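Possible atls1-like light-inducible protein (PDB 2XCZ) is a cyanobacterial member of the macrophage migration inhibitory factor (MIF) family, a small alpha/beta protein that assembles as a trimer. Local coordinates at residues N17-E22 / Q86-P91; L79-I84 / I95-E100. All blocks are in the same frame, centred on the assembly; numbering follows the deposited sequence.

Contact 1 of 2, residues N17-E22 / Q86-P91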
ATOM      1  N   ASN A  17     -14.039   3.912 -13.761  1.00 16.83           N
ATOM      2  CA  ASN A  17     -14.964   2.823 -13.398  1.00 17.60           C
ATOM      3  C   ASN A  17     -14.988   1.684 -14.418  1.00 17.30           C
ATOM      4  O   ASN A  17     -14.895   0.502 -14.033  1.00 16.78           O
ATOM      5  CB  ASN A  17     -16.387   3.343 -13.125  1.00 17.90           C
ATOM      6  CG  ASN A  17     -16.469   4.243 -11.891  1.00 20.25           C
ATOM      7  OD1 ASN A  17     -15.488   4.412 -11.138  1.00 24.37           O
ATOM      8  ND2 ASN A  17     -17.655   4.819 -11.668  1.00 20.37           N
ATOM      9  N   SER A  18     -15.092   2.041 -15.703  1.00 17.05           N
ATOM     10  CA  SER A  18     -15.128   1.070 -16.801  0.50 17.32           C
ATOM     11  C   SER A  18     -13.823   0.282 -16.865  1.00 16.74           C
ATOM     12  O   SER A  18     -13.825  -0.957 -16.955  1.00 16.82           O
ATOM     13  CB  SER A  18     -15.389   1.796 -18.129  0.50 17.31           C
ATOM     14  OG  SER A  18     -14.885   1.064 -19.235  0.50 19.42           O
ATOM     15  N   LEU A  19     -12.717   1.018 -16.813  1.00 16.12           N
ATOM     16  CA  LEU A  19     -11.369   0.454 -16.806  1.00 15.13           C
ATOM     17  C   LEU A  19     -11.220  -0.598 -15.694  1.00 13.81           C
ATOM     18  O   LEU A  19     -10.723  -1.706 -15.941  1.00 13.59           O
ATOM     19  CB  LEU A  19     -10.361   1.592 -16.607  1.00 15.47           C
ATOM     20  CG  LEU A  19      -8.845   1.436 -16.616  1.00 16.48           C
ATOM     21  CD1 LEU A  19      -8.223   2.817 -16.730  1.00 16.99           C
ATOM     22  CD2 LEU A  19      -8.341   0.736 -15.365  1.00 15.74           C
ATOM     23  N   LEU A  20     -11.644  -0.245 -14.479  1.00 13.62           N
ATOM     24  CA  LEU A  20     -11.547  -1.150 -13.327  1.00 12.62           C
ATOM     25  C   LEU A  20     -12.494  -2.340 -13.455  1.00 13.16           C
ATOM     26  O   LEU A  20     -12.131  -3.470 -13.118  1.00 12.45           O
ATOM     27  CB  LEU A  20     -11.821  -0.392 -12.025  1.00 12.32           C
ATOM     28  CG  LEU A  20     -10.727   0.598 -11.587  1.00 11.39           C
ATOM     29  CD1 LEU A  20     -11.174   1.375 -10.351  1.00 11.47           C
ATOM     30  CD2 LEU A  20      -9.372  -0.085 -11.330  1.00 12.96           C
ATOM     31  N   GLN A  21     -13.705  -2.098 -13.957  1.00 13.35           N
ATOM     32  CA  GLN A  21     -14.654  -3.189 -14.151  1.00 14.64           C
ATOM     33  C   GLN A  21     -14.140  -4.216 -15.160  1.00 14.63           C
ATOM     34  O   GLN A  21     -14.271  -5.424 -14.965  1.00 14.64           O
ATOM     35  CB  GLN A  21     -16.012  -2.630 -14.596  1.00 15.14           C
ATOM     36  CG  GLN A  21     -16.785  -1.942 -13.484  1.00 17.33           C
ATOM     37  CD  GLN A  21     -17.952  -1.123 -14.016  1.00 21.12           C
ATOM     38  OE1 GLN A  21     -17.777  -0.228 -14.848  1.00 23.41           O
ATOM     39  NE2 GLN A  21     -19.144  -1.411 -13.520  1.00 24.34           N
ATOM     40  N   GLU A  22     -13.542  -3.731 -16.239  1.00 15.42           N
ATOM     41  CA  GLU A  22     -12.961  -4.618 -17.230  1.00 16.22           C
ATOM     42  C   GLU A  22     -11.785  -5.395 -16.638  1.00 15.40           C
ATOM     43  O   GLU A  22     -11.694  -6.605 -16.805  1.00 15.09           O
ATOM     44  CB  GLU A  22     -12.535  -3.836 -18.460  1.00 17.24           C
ATOM     45  CG  GLU A  22     -12.071  -4.718 -19.608  1.00 21.69           C
ATOM     46  CD  GLU A  22     -11.455  -3.925 -20.743  1.00 25.61           C
ATOM     47  OE1 GLU A  22     -10.611  -4.491 -21.468  1.00 30.52           O
ATOM     48  OE2 GLU A  22     -11.796  -2.737 -20.905  1.00 27.75           O
ATOM     49  N   GLN A  86      -2.786   0.069 -22.509  1.00 18.55           N
ATOM     50  CA  GLN A  86      -3.906   0.390 -23.402  1.00 20.15           C
ATOM     51  C   GLN A  86      -4.780   1.538 -22.866  1.00 20.18           C
ATOM     52  O   GLN A  86      -5.122   2.469 -23.606  1.00 20.32           O
ATOM     53  CB  GLN A  86      -4.731  -0.885 -23.632  1.00 20.53           C
ATOM     54  CG  GLN A  86      -6.034  -0.734 -24.399  1.00 25.59           C
ATOM     55  CD  GLN A  86      -5.878  -1.069 -25.865  1.00 30.82           C
ATOM     56  OE1 GLN A  86      -6.262  -2.154 -26.312  1.00 33.65           O
ATOM     57  NE2 GLN A  86      -5.299  -0.144 -26.625  1.00 32.56           N
ATOM     58  N   ASN A  87      -5.114   1.480 -21.578  1.00 19.48           N
ATOM     59  CA  ASN A  87      -6.108   2.372 -20.991  1.00 19.59           C
ATOM     60  C   ASN A  87      -5.563   3.642 -20.334  1.00 19.17           C
ATOM     61  O   ASN A  87      -6.260   4.663 -20.284  1.00 19.75           O
ATOM     62  CB  ASN A  87      -6.976   1.583 -20.013  1.00 19.64           C
ATOM     63  CG  ASN A  87      -7.916   0.630 -20.723  1.00 21.44           C
ATOM     64  OD1 ASN A  87      -8.956   1.047 -21.233  1.00 25.33           O
ATOM     65  ND2 ASN A  87      -7.566  -0.649 -20.757  1.00 20.72           N
ATOM     66  N   LEU A  88      -4.327   3.593 -19.850  1.00 18.80           N
ATOM     67  CA  LEU A  88      -3.713   4.765 -19.214  1.00 18.39           C
ATOM     68  C   LEU A  88      -2.554   5.352 -20.003  1.00 18.26           C
ATOM     69  O   LEU A  88      -2.055   6.413 -19.654  1.00 18.87           O
ATOM     70  CB  LEU A  88      -3.267   4.451 -17.773  1.00 18.07           C
ATOM     71  CG  LEU A  88      -4.381   4.034 -16.813  1.00 17.82           C
ATOM     72  CD1 LEU A  88      -3.781   3.642 -15.462  1.00 15.84           C
ATOM     73  CD2 LEU A  88      -5.416   5.157 -16.675  1.00 17.90           C
ATOM     74  N   GLY A  89      -2.136   4.653 -21.056  1.00 17.94           N
ATOM     75  CA  GLY A  89      -1.020   5.086 -21.890  1.00 18.20           C
ATOM     76  C   GLY A  89       0.315   5.053 -21.166  1.00 18.31           C
ATOM     77  O   GLY A  89       1.216   5.832 -21.484  1.00 19.43           O
ATOM     78  N   ILE A  90       0.435   4.173 -20.174  1.00 16.77           N
ATOM     79  CA  ILE A  90       1.700   3.992 -19.460  1.00 16.08           C
ATOM     80  C   ILE A  90       2.398   2.783 -20.072  1.00 15.91           C
ATOM     81  O   ILE A  90       1.830   1.693 -20.104  1.00 15.77           O
ATOM     82  CB  ILE A  90       1.488   3.763 -17.936  1.00 15.47           C
ATOM     83  CG1 ILE A  90       0.725   4.944 -17.331  1.00 15.33           C
ATOM     84  CG2 ILE A  90       2.833   3.549 -17.224  1.00 15.07           C
ATOM     85  CD1 ILE A  90       0.305   4.757 -15.863  1.00 13.19           C
ATOM     86  N   PRO A  91       3.626   2.979 -20.574  1.00 16.35           N
ATOM     87  CA  PRO A  91       4.398   1.916 -21.207  1.00 16.22           C
ATOM     88  C   PRO A  91       4.607   0.774 -20.223  1.00 15.41           C
ATOM     89  O   PRO A  91       4.840   1.035 -19.039  1.00 16.09           O
ATOM     90  CB  PRO A  91       5.746   2.584 -21.500  1.00 15.90           C
ATOM     91  CG  PRO A  91       5.504   4.032 -21.428  1.00 17.62           C
ATOM     92  CD  PRO A  91       4.403   4.229 -20.451  1.00 16.27           C
TER
HETATM   93  O   HOH W   1      -9.252  -2.233 -22.436  1.00 23.75           O
HETATM   94  O   HOH W   2     -11.496  -0.159 -20.116  1.00 31.38           O
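Leu19, on helix 16-31, reaches across to Asn87 and Leu88 in the last turn of helix 72-88. Its CB points at the neighbouring helix, and with CG anti to the backbone N (chi1 -177°) the branch is carried straight on in that direction. CG then lies 3.9 Å from Asn87 CB, the two side chains sliding past each other in opposite directions. At the tip CD1 does most of the touching: it is 3.7 Å from Asn87 CB and 3.7 Å from Leu88 CD2, the leucine side chains meeting nearly at right angles. Leu42 of strand 39-43 touches both leucines and links the pair to the sheet. One turn after Leu19, Glu22 meets Asn87 through two waters. The first gives a hydrogen to Glu22 OE1 (2.8 Å) and accepts from Asn87 ND2 (2.9 Å); the second donates to Glu22 OE2 (2.7 Å) and to Asn87 OD1 (3.0 Å). The Asn87 amide also donates to the carbonyl of His83, and Glu22 OE1 forms a salt bridge with Lys26, so each group has a partner on its own helix. With no direct hydrogen bond between the segments, leucine packing and a hydrated carboxylate-amide link hold the helices together here.

Contact 2 of 2, residues L79-I84 / I95-E100; sequences LVCGHI and IYIGFE
Val80 is the first residue of helix segment 79-84 to meet strand 95-100, and it does so through Ile97. Its CG1 lies 3.8 Å from Ile97 CD1, the two side chains meeting at a slant. Cys81 follows; its chi1 of -69° leaves SG beside the backbone N, where it rests against two strand residues, 3.8 Å from Ile95 CG2 and 4.0 Å from Ile97 CD1. The backbone of Cys81 takes part as well, since its O is 3.8 Å from Ile95 CD1. One turn on from Val80, Ile84 lays CG2 against that same methyl, Ile95 CD1, at 3.7 Å, and it also touches Cys58 and Val60 on the adjoining strand. Ile95 and Ile97 both point at the helix, while Tyr96 between them points away from it; its OH is hydrogen-bonded to the carbonyl of Tyr37 of the third subunit. Helix and strand axes pass 9.5 Å apart at 142°, nearer antiparallel than parallel; the side chains that meet are apolar, and no hydrogen bond crosses. Such packing of a connecting helix on its following strand is typical of a beta-alpha-beta unit, here strand 58-64, helix 72-88 and strand 95-101 of the MIF fold.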
ATOM      1  N   LEU A  79      -1.349  -9.525 -18.410  1.00 13.38           N
ATOM      2  CA  LEU A  79      -2.695  -8.952 -18.402  1.00 13.25           C
ATOM      3  C   LEU A  79      -2.704  -7.511 -17.902  1.00 12.83           C
ATOM      4  O   LEU A  79      -3.235  -6.602 -18.570  1.00 12.62           O
ATOM      5  CB  LEU A  79      -3.646  -9.806 -17.544  1.00 13.92           C
ATOM      6  CG  LEU A  79      -4.982  -9.163 -17.130  1.00 15.30           C
ATOM      7  CD1 LEU A  79      -5.918  -8.915 -18.325  1.00 17.68           C
ATOM      8  CD2 LEU A  79      -5.659 -10.015 -16.050  1.00 17.18           C
ATOM      9  N   VAL A  80      -2.122  -7.315 -16.722  1.00 11.46           N
ATOM     10  CA  VAL A  80      -2.183  -6.037 -16.024  1.00 11.35           C
ATOM     11  C   VAL A  80      -1.400  -4.951 -16.764  1.00 11.28           C
ATOM     12  O   VAL A  80      -1.910  -3.838 -16.966  1.00 11.22           O
ATOM     13  CB  VAL A  80      -1.708  -6.185 -14.561  1.00 10.96           C
ATOM     14  CG1 VAL A  80      -1.517  -4.828 -13.886  1.00 10.99           C
ATOM     15  CG2 VAL A  80      -2.717  -7.028 -13.787  1.00 10.16           C
ATOM     16  N   CYS A  81      -0.172  -5.266 -17.174  1.00 11.15           N
ATOM     17  CA  CYS A  81       0.649  -4.294 -17.908  1.00 12.58           C
ATOM     18  C   CYS A  81      -0.021  -3.935 -19.228  1.00 13.12           C
ATOM     19  O   CYS A  81      -0.051  -2.764 -19.614  1.00 13.70           O
ATOM     20  CB  CYS A  81       2.061  -4.815 -18.150  1.00 12.19           C
ATOM     21  SG  CYS A  81       3.036  -4.927 -16.642  1.00 13.11           S
ATOM     22  N   GLY A  82      -0.588  -4.941 -19.892  1.00 14.01           N
ATOM     23  CA  GLY A  82      -1.296  -4.708 -21.155  1.00 14.27           C
ATOM     24  C   GLY A  82      -2.516  -3.814 -21.000  1.00 14.51           C
ATOM     25  O   GLY A  82      -2.721  -2.868 -21.788  1.00 14.84           O
ATOM     26  N   HIS A  83      -3.314  -4.096 -19.971  1.00 14.15           N
ATOM     27  CA  HIS A  83      -4.524  -3.328 -19.679  1.00 14.75           C
ATOM     28  C   HIS A  83      -4.168  -1.872 -19.353  1.00 14.63           C
ATOM     29  O   HIS A  83      -4.804  -0.932 -19.844  1.00 14.53           O
ATOM     30  CB  HIS A  83      -5.293  -3.975 -18.520  1.00 14.25           C
ATOM     31  CG  HIS A  83      -6.689  -3.460 -18.366  1.00 15.94           C
ATOM     32  ND1 HIS A  83      -7.720  -3.858 -19.189  1.00 17.40           N
ATOM     33  CD2 HIS A  83      -7.222  -2.570 -17.493  1.00 16.74           C
ATOM     34  CE1 HIS A  83      -8.829  -3.232 -18.833  1.00 17.08           C
ATOM     35  NE2 HIS A  83      -8.555  -2.451 -17.799  1.00 17.49           N
ATOM     36  N   ILE A  84      -3.124  -1.685 -18.544  1.00 13.71           N
ATOM     37  CA  ILE A  84      -2.709  -0.348 -18.147  1.00 14.05           C
ATOM     38  C   ILE A  84      -2.087   0.451 -19.309  1.00 14.76           C
ATOM     39  O   ILE A  84      -2.344   1.643 -19.452  1.00 14.66           O
ATOM     40  CB  ILE A  84      -1.805  -0.376 -16.887  1.00 13.55           C
ATOM     41  CG1 ILE A  84      -2.640  -0.829 -15.678  1.00 13.51           C
ATOM     42  CG2 ILE A  84      -1.178   0.996 -16.657  1.00 14.06           C
ATOM     43  CD1 ILE A  84      -1.832  -1.234 -14.462  1.00  9.83           C
ATOM     44  N   ILE A  95       6.011  -0.040 -15.621  1.00 10.25           N
ATOM     45  CA  ILE A  95       5.037  -0.603 -14.668  1.00  9.87           C
ATOM     46  C   ILE A  95       5.695  -1.641 -13.767  1.00  9.66           C
ATOM     47  O   ILE A  95       6.368  -2.554 -14.256  1.00 10.43           O
ATOM     48  CB  ILE A  95       3.826  -1.242 -15.404  1.00 10.06           C
ATOM     49  CG1 ILE A  95       3.142  -0.193 -16.305  1.00 10.93           C
ATOM     50  CG2 ILE A  95       2.861  -1.877 -14.382  1.00 10.60           C
ATOM     51  CD1 ILE A  95       2.036  -0.746 -17.168  1.00 11.78           C
ATOM     52  N   TYR A  96       5.523  -1.474 -12.452  1.00  8.91           N
ATOM     53  CA  TYR A  96       5.934  -2.484 -11.474  1.00  8.70           C
ATOM     54  C   TYR A  96       4.698  -3.072 -10.813  1.00  8.59           C
ATOM     55  O   TYR A  96       3.722  -2.360 -10.559  1.00  7.85           O
ATOM     56  CB  TYR A  96       6.788  -1.850 -10.380  1.00  8.55           C
ATOM     57  CG  TYR A  96       8.279  -1.820 -10.623  1.00  9.55           C
ATOM     58  CD1 TYR A  96       8.853  -2.476 -11.706  1.00 10.05           C
ATOM     59  CD2 TYR A  96       9.124  -1.194  -9.712  1.00  8.84           C
ATOM     60  CE1 TYR A  96      10.240  -2.478 -11.900  1.00  9.20           C
ATOM     61  CE2 TYR A  96      10.502  -1.178  -9.904  1.00 10.37           C
ATOM     62  CZ  TYR A  96      11.050  -1.829 -10.989  1.00 11.03           C
ATOM     63  OH  TYR A  96      12.420  -1.845 -11.182  1.00  9.75           O
ATOM     64  N   ILE A  97       4.761  -4.370 -10.526  1.00  8.63           N
ATOM     65  CA  ILE A  97       3.702  -5.057  -9.805  1.00  7.91           C
ATOM     66  C   ILE A  97       4.282  -5.810  -8.627  1.00  7.99           C
ATOM     67  O   ILE A  97       5.167  -6.678  -8.807  1.00  8.67           O
ATOM     68  CB  ILE A  97       2.901  -6.041 -10.707  1.00  7.88           C
ATOM     69  CG1 ILE A  97       2.371  -5.335 -11.971  1.00  8.07           C
ATOM     70  CG2 ILE A  97       1.749  -6.654  -9.919  1.00  7.61           C
ATOM     71  CD1 ILE A  97       1.863  -6.317 -13.025  1.00  9.03           C
ATOM     72  N   GLY A  98       3.776  -5.518  -7.427  1.00  7.79           N
ATOM     73  CA  GLY A  98       4.145  -6.320  -6.241  1.00  8.25           C
ATOM     74  C   GLY A  98       3.065  -7.350  -5.964  1.00  8.63           C
ATOM     75  O   GLY A  98       1.901  -6.985  -5.714  1.00  9.33           O
ATOM     76  N   PHE A  99       3.448  -8.630  -5.984  1.00  8.82           N
ATOM     77  CA  PHE A  99       2.511  -9.737  -5.725  1.00  9.47           C
ATOM     78  C   PHE A  99       2.644 -10.278  -4.302  1.00 10.45           C
ATOM     79  O   PHE A  99       3.751 -10.333  -3.759  1.00 10.59           O
ATOM     80  CB  PHE A  99       2.803 -10.923  -6.668  1.00  9.75           C
ATOM     81  CG  PHE A  99       2.432 -10.683  -8.101  1.00  7.89           C
ATOM     82  CD1 PHE A  99       1.158 -11.021  -8.572  1.00  9.16           C
ATOM     83  CD2 PHE A  99       3.357 -10.142  -8.989  1.00 10.12           C
ATOM     84  CE1 PHE A  99       0.823 -10.824  -9.889  1.00 10.03           C
ATOM     85  CE2 PHE A  99       3.039  -9.936 -10.329  1.00  9.92           C
ATOM     86  CZ  PHE A  99       1.760 -10.262 -10.790  1.00 10.54           C
ATOM     87  N   GLU A 100       1.530 -10.734  -3.727  1.00 11.42           N
ATOM     88  CA  GLU A 100       1.555 -11.448  -2.450  1.00 12.30           C
ATOM     89  C   GLU A 100       0.501 -12.562  -2.484  1.00 12.03           C
ATOM     90  O   GLU A 100      -0.647 -12.329  -2.861  1.00 10.76           O
ATOM     91  CB  GLU A 100       1.268 -10.484  -1.297  1.00 13.05           C
ATOM     92  CG  GLU A 100       1.338 -11.113   0.092  1.00 17.04           C
ATOM     93  CD  GLU A 100       1.255 -10.074   1.199  1.00 21.20           C
ATOM     94  OE1 GLU A 100       0.208  -9.401   1.331  1.00 19.21           O
ATOM     95  OE2 GLU A 100       2.251  -9.919   1.938  1.00 26.31           O
TER

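In the fold
Helix 72-88 is common to both contacts and is held on two sides. Contact 2 seats it on strand 95-101 in the buried core, with all five touching residues buried; contact 1 ties its C-terminal end to helix 16-31 nearer the surface, where waters and charged or amide groups join the apolar packing. Their centres lie 11 Å apart, and His83 bridges them: its NE2 is probably hydrogen-bonded to Leu19 O, at 3.0 Å. Ile90, in the turn after the helix, packs on Ile84 and Ile95. The subunit surroundings also differ, for segment 17-22 meets the second subunit, whereas strand 95-101 continues the sheet into the third.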